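Local structure of glutathione S-transferase (Rhodospirillum rubrum F11, 4O7H) at residues R2-H7 and V18-K23; P51-A56 and E69-V74; D63-C68 and R93-F98. The protein probably catalyses the conjugation of glutathione to electrophilic compounds, as a dimeric glutathione S-transferase with a thioredoxin-like N-terminal domain and a helical C-terminal domain. All blocks are in the same frame, centred on the assembly; numbering follows the deposited sequence.

Contact 1: R2-H7 and V18-K23; sequences RRLYHH and VALAEK
Leu20, on the last full turn of helix 11-22, drops its isobutyl group between Leu4 and Arg2 of the first strand. Its CB leaves the helix pointing toward the strand. With CG anti to the carbonyl carbon (chi1 -78°), the branch leans over the strand. CG forks into two methyls that part company along the strand direction. CD1 goes to Leu4 and stops 4.2 Å from Leu4 CD2; the same CD1 is 4.3 Å from Leu4 CB, and the two leucines pass at a slant, not end on. CD2 turns the other way, toward the start of the strand, and lies 4.4 Å from Arg2 CD. Leu71 of helix 64-74 also packs against Leu20.

Both approaches are loose van der Waals contacts, no hydrogen bond crosses between the segments, and the backbones stay well apart, with Leu4 CA and Leu20 CA separated by 9.5 Å. Arg2 contributes aliphatic chain alone here. Its guanidinium runs on to polar partners elsewhere, among them the carbonyl of Asp26 and the hydroxyl of Tyr75.

Strand 3-6 is an inner strand of the sheet, pairing in parallel with strand 28-31 through Leu4 and antiparallel with strand 52-54 through Arg3 and Tyr5. Helix 11-22 is the connection in the beta-alpha-beta unit between strands 3-6 and 28-31, and Leu4 also rests on its Val16 and Arg17. Away from this strand, Val18 and Ala19 pack on helix 161-175, placing the first helix between the sheet and the helical domain.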
loop_
_atom_site.group_PDB
_atom_site.type_symbol
_atom_site.label_atom_id
_atom_site.label_comp_id
_atom_site.label_asym_id
_atom_site.label_seq_id
_atom_site.Cartn_x
_atom_site.Cartn_y
_atom_site.Cartn_z
ATOM N N ARG A 2 21.028 -3.459 15.283
ATOM C CA ARG A 2 19.837 -3.235 14.423
ATOM C C ARG A 2 20.239 -2.574 13.135
ATOM O O ARG A 2 21.014 -1.633 13.140
ATOM C CB ARG A 2 18.875 -2.340 15.199
ATOM C CG ARG A 2 17.614 -1.946 14.492
ATOM C CD ARG A 2 16.727 -1.019 15.287
ATOM N NE ARG A 2 16.263 -1.532 16.555
ATOM C CZ ARG A 2 16.597 -1.065 17.765
ATOM N NH1 ARG A 2 17.414 -0.044 17.880
ATOM N NH2 ARG A 2 16.065 -1.599 18.835
ATOM N N ARG A 3 19.683 -3.019 12.003
ATOM C CA ARG A 3 20.122 -2.543 10.685
ATOM C C ARG A 3 18.933 -2.305 9.778
ATOM O O ARG A 3 17.906 -3.023 9.867
ATOM C CB ARG A 3 21.019 -3.582 10.056
ATOM C CG ARG A 3 21.330 -3.480 8.610
ATOM C CD ARG A 3 21.979 -4.860 8.319
ATOM N NE ARG A 3 23.307 -4.836 8.941
ATOM C CZ ARG A 3 24.360 -5.427 8.432
ATOM N NH1 ARG A 3 24.210 -6.183 7.367
ATOM N NH2 ARG A 3 25.548 -5.243 8.978
ATOM N N LEU A 4 19.069 -1.294 8.945
ATOM C CA LEU A 4 18.062 -1.004 7.922
ATOM C C LEU A 4 18.704 -1.033 6.538
ATOM O O LEU A 4 19.636 -0.254 6.218
ATOM C CB LEU A 4 17.426 0.381 8.181
ATOM C CG LEU A 4 16.310 0.685 7.200
ATOM C CD1 LEU A 4 15.097 -0.146 7.555
ATOM C CD2 LEU A 4 16.015 2.166 7.122
ATOM N N TYR A 5 18.230 -1.937 5.705
ATOM C CA TYR A 5 18.554 -1.936 4.301
ATOM C C TYR A 5 17.722 -0.884 3.608
ATOM O O TYR A 5 16.454 -0.891 3.689
ATOM C CB TYR A 5 18.348 -3.327 3.665
ATOM C CG TYR A 5 19.329 -4.377 4.142
ATOM C CD1 TYR A 5 19.084 -5.113 5.295
ATOM C CD2 TYR A 5 20.519 -4.579 3.473
ATOM C CE1 TYR A 5 19.980 -6.048 5.760
ATOM C CE2 TYR A 5 21.430 -5.498 3.929
ATOM C CZ TYR A 5 21.170 -6.213 5.068
ATOM O OH TYR A 5 22.084 -7.176 5.538
ATOM N N HIS A 6 18.388 0.018 2.897
ATOM C CA HIS A 6 17.690 1.158 2.320
ATOM C C HIS A 6 18.366 1.610 1.016
ATOM O O HIS A 6 19.469 1.150 0.665
ATOM C CB HIS A 6 17.661 2.329 3.318
ATOM C CG HIS A 6 18.910 3.153 3.321
ATOM N ND1 HIS A 6 18.970 4.393 2.727
ATOM C CD2 HIS A 6 20.130 2.923 3.853
ATOM C CE1 HIS A 6 20.193 4.875 2.850
ATOM N NE2 HIS A 6 20.917 4.009 3.541
ATOM N N HIS A 7 17.747 2.548 0.346
ATOM C CA HIS A 7 18.439 3.371 -0.620
ATOM C C HIS A 7 17.782 4.710 -0.677
ATOM O O HIS A 7 16.605 4.858 -0.333
ATOM C CB HIS A 7 18.635 2.719 -1.981
ATOM C CG HIS A 7 17.409 2.426 -2.745
ATOM N ND1 HIS A 7 16.645 3.402 -3.345
ATOM C CD2 HIS A 7 16.861 1.243 -3.123
ATOM C CE1 HIS A 7 15.652 2.845 -4.019
ATOM N NE2 HIS A 7 15.765 1.532 -3.909
ATOM N N VAL A 18 13.303 8.023 9.012
ATOM C CA VAL A 18 12.731 9.105 9.831
ATOM C C VAL A 18 12.028 8.543 11.058
ATOM O O VAL A 18 12.204 9.061 12.200
ATOM C CB VAL A 18 11.846 10.037 8.999
ATOM C CG1 VAL A 18 11.154 11.075 9.914
ATOM C CG2 VAL A 18 12.632 10.685 7.860
ATOM N N ALA A 19 11.255 7.473 10.879
ATOM C CA ALA A 19 10.529 6.844 11.997
ATOM C C ALA A 19 11.480 6.305 13.080
ATOM O O ALA A 19 11.264 6.498 14.266
ATOM C CB ALA A 19 9.632 5.733 11.464
ATOM N N LEU A 20 12.542 5.610 12.671
ATOM C CA LEU A 20 13.490 5.064 13.595
ATOM C C LEU A 20 14.085 6.205 14.461
ATOM O O LEU A 20 14.212 6.083 15.691
ATOM C CB LEU A 20 14.593 4.359 12.800
ATOM C CG LEU A 20 14.192 2.974 12.260
ATOM C CD1 LEU A 20 15.224 2.548 11.219
ATOM C CD2 LEU A 20 14.052 1.936 13.365
ATOM N N ALA A 21 14.445 7.302 13.806
ATOM C CA ALA A 21 15.024 8.469 14.497
ATOM C C ALA A 21 13.994 9.128 15.447
ATOM O O ALA A 21 14.328 9.525 16.564
ATOM C CB ALA A 21 15.585 9.468 13.517
ATOM N N GLU A 22 12.751 9.267 14.997
ATOM C CA GLU A 22 11.689 9.832 15.834
ATOM C C GLU A 22 11.493 8.976 17.076
ATOM O O GLU A 22 11.255 9.515 18.171
ATOM C CB GLU A 22 10.383 9.909 15.064
ATOM C CG GLU A 22 10.333 11.059 14.057
ATOM C CD GLU A 22 10.305 12.434 14.669
ATOM O OE1 GLU A 22 9.659 12.586 15.739
ATOM O OE2 GLU A 22 10.918 13.364 14.087
ATOM N N LYS A 23 11.695 7.658 16.948
ATOM C CA LYS A 23 11.532 6.724 18.092
ATOM C C LYS A 23 12.827 6.570 18.892
ATOM O O LYS A 23 12.899 5.778 19.823
ATOM C CB LYS A 23 11.010 5.393 17.609
ATOM C CG LYS A 23 9.540 5.533 17.211
ATOM C CD LYS A 23 8.890 4.234 16.855
ATOM C CE LYS A 23 7.400 4.420 16.709
ATOM N NZ LYS A 23 6.659 4.384 17.988
#

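Contact 2: P51-A56 and E69-V74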
loop_
_atom_site.group_PDB
_atom_site.type_symbol
_atom_site.label_atom_id
_atom_site.label_comp_id
_atom_site.label_asym_id
_atom_site.label_seq_id
_atom_site.Cartn_x
_atom_site.Cartn_y
_atom_site.Cartn_z
ATOM N N PRO A 51 12.419 -0.878 2.066
ATOM C CA PRO A 51 13.254 -1.186 3.240
ATOM C C PRO A 51 13.083 -2.575 3.796
ATOM O O PRO A 51 12.027 -3.232 3.646
ATOM C CB PRO A 51 12.789 -0.187 4.287
ATOM C CG PRO A 51 11.335 0.032 3.939
ATOM C CD PRO A 51 11.240 -0.067 2.449
ATOM N N VAL A 52 14.159 -3.037 4.445
ATOM C CA VAL A 52 14.102 -4.238 5.263
ATOM C C VAL A 52 14.797 -3.910 6.599
ATOM O O VAL A 52 15.956 -3.426 6.587
ATOM C CB VAL A 52 14.846 -5.415 4.596
ATOM C CG1 VAL A 52 14.790 -6.642 5.476
ATOM C CG2 VAL A 52 14.206 -5.724 3.247
ATOM N N LEU A 53 14.127 -4.178 7.701
ATOM C CA LEU A 53 14.680 -4.004 9.040
ATOM C C LEU A 53 15.119 -5.354 9.597
ATOM O O LEU A 53 14.330 -6.327 9.554
ATOM C CB LEU A 53 13.649 -3.378 9.959
ATOM C CG LEU A 53 14.019 -3.102 11.426
ATOM C CD1 LEU A 53 15.013 -1.955 11.528
ATOM C CD2 LEU A 53 12.770 -2.844 12.225
ATOM N N VAL A 54 16.357 -5.407 10.116
ATOM C CA VAL A 54 16.849 -6.633 10.806
ATOM C C VAL A 54 17.257 -6.238 12.244
ATOM O O VAL A 54 18.126 -5.358 12.458
ATOM C CB VAL A 54 18.008 -7.303 10.065
ATOM C CG1 VAL A 54 18.351 -8.638 10.733
ATOM C CG2 VAL A 54 17.685 -7.454 8.583
ATOM N N GLU A 55 16.540 -6.791 13.203
ATOM C CA GLU A 55 16.833 -6.557 14.600
ATOM C C GLU A 55 18.109 -7.318 14.977
ATOM O O GLU A 55 18.542 -8.194 14.272
ATOM C CB GLU A 55 15.684 -6.990 15.496
ATOM C CG GLU A 55 14.387 -6.199 15.334
ATOM C CD GLU A 55 14.375 -4.879 16.074
ATOM O OE1 GLU A 55 15.450 -4.255 16.235
ATOM O OE2 GLU A 55 13.274 -4.491 16.509
ATOM N N ALA A 56 18.697 -6.918 16.096
ATOM C CA ALA A 56 19.947 -7.557 16.562
ATOM C C ALA A 56 19.822 -9.075 16.763
ATOM O O ALA A 56 20.817 -9.801 16.593
ATOM C CB ALA A 56 20.389 -6.861 17.844
ATOM N N GLU A 69 4.228 -0.529 11.378
ATOM C CA GLU A 69 3.283 -1.064 12.356
ATOM C C GLU A 69 4.040 -1.866 13.416
ATOM O O GLU A 69 3.716 -1.774 14.603
ATOM C CB GLU A 69 2.250 -1.935 11.679
ATOM C CG GLU A 69 1.356 -1.198 10.706
ATOM C CD GLU A 69 0.385 -0.264 11.396
ATOM O OE1 GLU A 69 0.054 -0.471 12.575
ATOM O OE2 GLU A 69 -0.021 0.679 10.712
ATOM N N TYR A 70 5.080 -2.594 13.005
ATOM C CA TYR A 70 5.936 -3.333 13.926
ATOM C C TYR A 70 6.590 -2.351 14.883
ATOM O O TYR A 70 6.630 -2.599 16.112
ATOM C CB TYR A 70 7.009 -4.074 13.138
ATOM C CG TYR A 70 8.122 -4.626 13.993
ATOM C CD1 TYR A 70 8.000 -5.862 14.623
ATOM C CD2 TYR A 70 9.299 -3.909 14.156
ATOM C CE1 TYR A 70 9.055 -6.385 15.414
ATOM C CE2 TYR A 70 10.338 -4.432 14.954
ATOM C CZ TYR A 70 10.200 -5.630 15.577
ATOM O OH TYR A 70 11.245 -6.137 16.389
ATOM N N LEU A 71 7.125 -1.248 14.387
ATOM C CA LEU A 71 7.787 -0.272 15.296
ATOM C C LEU A 71 6.819 0.260 16.352
ATOM O O LEU A 71 7.210 0.444 17.522
ATOM C CB LEU A 71 8.469 0.869 14.558
ATOM C CG LEU A 71 9.627 0.510 13.647
ATOM C CD1 LEU A 71 10.060 1.754 12.895
ATOM C CD2 LEU A 71 10.781 -0.160 14.433
ATOM N N GLU A 72 5.563 0.490 15.971
ATOM C CA GLU A 72 4.604 1.040 16.917
ATOM C C GLU A 72 4.220 -0.030 17.949
ATOM O O GLU A 72 3.909 0.295 19.109
ATOM C CB GLU A 72 3.384 1.602 16.167
ATOM C CG GLU A 72 2.386 2.363 17.032
ATOM C CD GLU A 72 2.744 3.811 17.299
ATOM O OE1 GLU A 72 3.842 4.293 16.919
ATOM O OE2 GLU A 72 1.841 4.491 17.911
ATOM N N GLU A 73 4.256 -1.289 17.567
ATOM C CA GLU A 73 3.914 -2.406 18.471
ATOM C C GLU A 73 5.031 -2.654 19.467
ATOM O O GLU A 73 4.774 -2.905 20.671
ATOM C CB GLU A 73 3.627 -3.686 17.676
ATOM C CG GLU A 73 2.295 -3.643 16.948
ATOM C CD GLU A 73 2.092 -4.779 15.964
ATOM O OE1 GLU A 73 2.836 -5.776 16.009
ATOM O OE2 GLU A 73 1.122 -4.648 15.187
ATOM N N VAL A 74 6.261 -2.639 18.994
ATOM C CA VAL A 74 7.406 -3.049 19.857
ATOM C C VAL A 74 8.033 -1.873 20.604
ATOM O O VAL A 74 8.627 -2.049 21.680
ATOM C CB VAL A 74 8.418 -3.796 18.979
ATOM C CG1 VAL A 74 9.657 -4.183 19.760
ATOM C CG2 VAL A 74 7.751 -5.047 18.412
#
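Tyr70 reaches from helix 64-74 to Glu55, just past the end of strand 52-54, and donates its hydroxyl to the carboxylate: OH to Glu55 OE2 is 2.6 Å. The oxygen arrives at the ring edge, in plane, and offers its anti lone pair, while the carboxylate is turned 66° from the ring. Next to this bond, Leu53 brings CD2 to 4.0 Å from Tyr70 CE2 and equally 4.0 Å from Leu71 CD2, one methyl touching two successive helix residues.

Placing CG anti to the backbone N (chi1 167°) swings the Tyr70 ring out to the strand, and Val74 CG2 lies 3.5 Å above one face, out toward the rim. Glu55 is bent at chi2 and held by others too: Arg2 forms a salt bridge with OE1, and Tyr75 OH bonds OE2. A phenylalanine at Tyr70 would probably leave this buried carboxylate oxygen without one of its donors and the glutamate less firmly oriented.

Further out, Ile61 of strand 60-62 and Ala85 of the second subunit pack on Tyr70. Strand 52-54, entered through cis-Pro51, then a hairpin and helix 64-74 make the beta-beta-alpha half of a thioredoxin fold.

Contact 3: D63-C68 and R93-F98; sequences DGWAIC and RLVAWF
Trp65 leans across to Val95 and Ala96 because CG stands anti to the carbonyl carbon (chi1 -71°), while a chi2 of 2° puts CD1 on the same side as CA, with the CA-CB bond nearly in the indole plane. On the other helix, Val95 holds CG1 anti to its backbone N (chi1 169°), sending that methyl to the pyrrole part of the ring. CG1 comes within 3.5 Å of Trp65 NE1, and CE2 of the same ring is 4.1 Å from it. Farther along the indole, Trp65 CZ2 lies 4.3 Å from Ala96 CA, so the benzo ring rides against the backbone of helix 85-119.

The indole N-H is satisfied by Asp99 OD2, one turn on from Val95, which fixes the ring's rotation. The ring also stacks on Trp65 of the second subunit. At the start of its own helix Asp63 is the N-cap: OD2 accepts from Ala66 N at 2.9 Å, while OD1 makes a salt bridge to Arg100 of the second subunit.

Helix 64-74 ends the thioredoxin-like domain and helix 85-119 opens the helical one, so the contact bridges the two. Lys15 of helix 11-22 touches Trp65, Cys68 and Val95, and elsewhere on helix 85-119 Leu94 and Phe98 pack on helices 127-150 and 161-175.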
loop_
_atom_site.group_PDB
_atom_site.type_symbol
_atom_site.label_atom_id
_atom_site.label_comp_id
_atom_site.label_asym_id
_atom_site.label_seq_id
_atom_site.Cartn_x
_atom_site.Cartn_y
_atom_site.Cartn_z
ATOM N N ASP A 63 8.757 -4.684 4.184
ATOM C CA ASP A 63 7.672 -3.822 3.734
ATOM C C ASP A 63 7.581 -2.617 4.658
ATOM O O ASP A 63 7.565 -2.754 5.880
ATOM C CB ASP A 63 6.263 -4.463 3.681
ATOM C CG ASP A 63 5.200 -3.446 3.334
ATOM O OD1 ASP A 63 5.196 -2.963 2.194
ATOM O OD2 ASP A 63 4.352 -3.151 4.185
ATOM N N GLY A 64 7.545 -1.427 4.063
ATOM C CA GLY A 64 7.479 -0.189 4.845
ATOM C C GLY A 64 6.334 -0.169 5.852
ATOM O O GLY A 64 6.510 0.248 7.006
ATOM N N TRP A 65 5.132 -0.538 5.436
ATOM C CA TRP A 65 4.011 -0.477 6.318
ATOM C C TRP A 65 4.178 -1.501 7.424
ATOM O O TRP A 65 3.965 -1.214 8.615
ATOM C CB TRP A 65 2.684 -0.694 5.597
ATOM C CG TRP A 65 2.226 0.402 4.718
ATOM C CD1 TRP A 65 2.848 1.588 4.422
ATOM C CD2 TRP A 65 1.003 0.387 3.911
ATOM N NE1 TRP A 65 2.072 2.318 3.495
ATOM C CE2 TRP A 65 0.969 1.595 3.163
ATOM C CE3 TRP A 65 -0.038 -0.560 3.727
ATOM C CZ2 TRP A 65 -0.099 1.914 2.309
ATOM C CZ3 TRP A 65 -1.054 -0.249 2.928
ATOM C CH2 TRP A 65 -1.090 0.966 2.194
ATOM N N ALA A 66 4.558 -2.742 7.057
ATOM C CA ALA A 66 4.798 -3.745 8.071
ATOM C C ALA A 66 5.825 -3.292 9.100
ATOM O O ALA A 66 5.662 -3.491 10.304
ATOM C CB ALA A 66 5.289 -5.030 7.444
ATOM N N ILE A 67 6.903 -2.660 8.629
ATOM C CA ILE A 67 7.928 -2.130 9.549
ATOM C C ILE A 67 7.350 -1.044 10.452
ATOM O O ILE A 67 7.558 -1.067 11.656
ATOM C CB ILE A 67 9.179 -1.606 8.802
ATOM C CG1 ILE A 67 9.916 -2.775 8.121
ATOM C CG2 ILE A 67 10.072 -0.864 9.760
ATOM C CD1 ILE A 67 10.911 -2.298 7.074
ATOM N N CYS A 68 6.604 -0.107 9.887
ATOM C CA CYS A 68 6.000 0.970 10.681
ATOM C C CYS A 68 5.040 0.458 11.730
ATOM O O CYS A 68 5.080 0.901 12.904
ATOM C CB CYS A 68 5.364 1.993 9.768
ATOM S SG CYS A 68 6.590 2.996 8.866
ATOM N N ARG A 93 -5.299 6.479 6.768
ATOM C CA ARG A 93 -5.886 7.038 5.568
ATOM C C ARG A 93 -4.887 7.900 4.830
ATOM O O ARG A 93 -4.736 7.768 3.613
ATOM C CB ARG A 93 -7.175 7.869 5.898
ATOM C CG ARG A 93 -7.841 8.449 4.659
ATOM C CD ARG A 93 -9.015 9.374 5.017
ATOM N NE ARG A 93 -8.604 10.680 5.543
ATOM C CZ ARG A 93 -8.196 11.672 4.762
ATOM N NH1 ARG A 93 -8.110 11.495 3.441
ATOM N NH2 ARG A 93 -7.856 12.823 5.305
ATOM N N LEU A 94 -4.253 8.795 5.566
ATOM C CA LEU A 94 -3.332 9.745 4.950
ATOM C C LEU A 94 -2.044 9.058 4.521
ATOM O O LEU A 94 -1.476 9.382 3.461
ATOM C CB LEU A 94 -3.075 10.921 5.900
ATOM C CG LEU A 94 -4.244 11.914 5.911
ATOM C CD1 LEU A 94 -4.075 12.840 7.089
ATOM C CD2 LEU A 94 -4.342 12.682 4.601
ATOM N N VAL A 95 -1.558 8.103 5.322
ATOM C CA VAL A 95 -0.436 7.262 4.851
ATOM C C VAL A 95 -0.766 6.685 3.487
ATOM O O VAL A 95 0.065 6.726 2.563
ATOM C CB VAL A 95 -0.065 6.153 5.874
ATOM C CG1 VAL A 95 0.886 5.142 5.270
ATOM C CG2 VAL A 95 0.572 6.812 7.070
ATOM N N ALA A 96 -1.948 6.074 3.350
ATOM C CA ALA A 96 -2.353 5.530 2.058
ATOM C C ALA A 96 -2.499 6.611 0.974
ATOM O O ALA A 96 -2.147 6.360 -0.183
ATOM C CB ALA A 96 -3.666 4.772 2.188
ATOM N N TRP A 97 -3.041 7.755 1.315
ATOM C CA TRP A 97 -3.141 8.846 0.334
ATOM C C TRP A 97 -1.760 9.076 -0.331
ATOM O O TRP A 97 -1.650 9.184 -1.571
ATOM C CB TRP A 97 -3.571 10.113 1.005
ATOM C CG TRP A 97 -3.653 11.254 0.059
ATOM C CD1 TRP A 97 -2.615 12.037 -0.357
ATOM C CD2 TRP A 97 -4.829 11.764 -0.596
ATOM N NE1 TRP A 97 -3.062 12.979 -1.241
ATOM C CE2 TRP A 97 -4.431 12.846 -1.366
ATOM C CE3 TRP A 97 -6.187 11.417 -0.564
ATOM C CZ2 TRP A 97 -5.331 13.594 -2.149
ATOM C CZ3 TRP A 97 -7.058 12.134 -1.315
ATOM C CH2 TRP A 97 -6.643 13.218 -2.090
ATOM N N PHE A 98 -0.733 9.133 0.473
ATOM C CA PHE A 98 0.603 9.440 -0.071
ATOM C C PHE A 98 1.266 8.227 -0.630
ATOM O O PHE A 98 1.872 8.296 -1.704
ATOM C CB PHE A 98 1.474 10.171 0.993
ATOM C CG PHE A 98 0.999 11.572 1.172
ATOM C CD1 PHE A 98 1.350 12.568 0.280
ATOM C CD2 PHE A 98 0.125 11.852 2.189
ATOM C CE1 PHE A 98 0.807 13.857 0.430
ATOM C CE2 PHE A 98 -0.441 13.119 2.315
ATOM C CZ PHE A 98 -0.068 14.107 1.435
#

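Contact 1 closes before the others begin, whereas contacts 2 and 3 interleave along the chain and share helix 64-74. Contacts 1 and 2, with centres about 9 Å apart, meet in one sheet, since strands 3-6 and 52-54 are antiparallel neighbours there; each lays a helix on the same face. Contact 3 lies about 13 Å from contact 2 and about 15 Å from contact 1, centre to centre; Ile67 links it to contact 2 by packing on residues 51-53. Together they run outward from the thioredoxin-like sheet, through its helices, to the helical domain, and contacts 2 and 3 both continue into the second subunit, tying domain core to dimer interface.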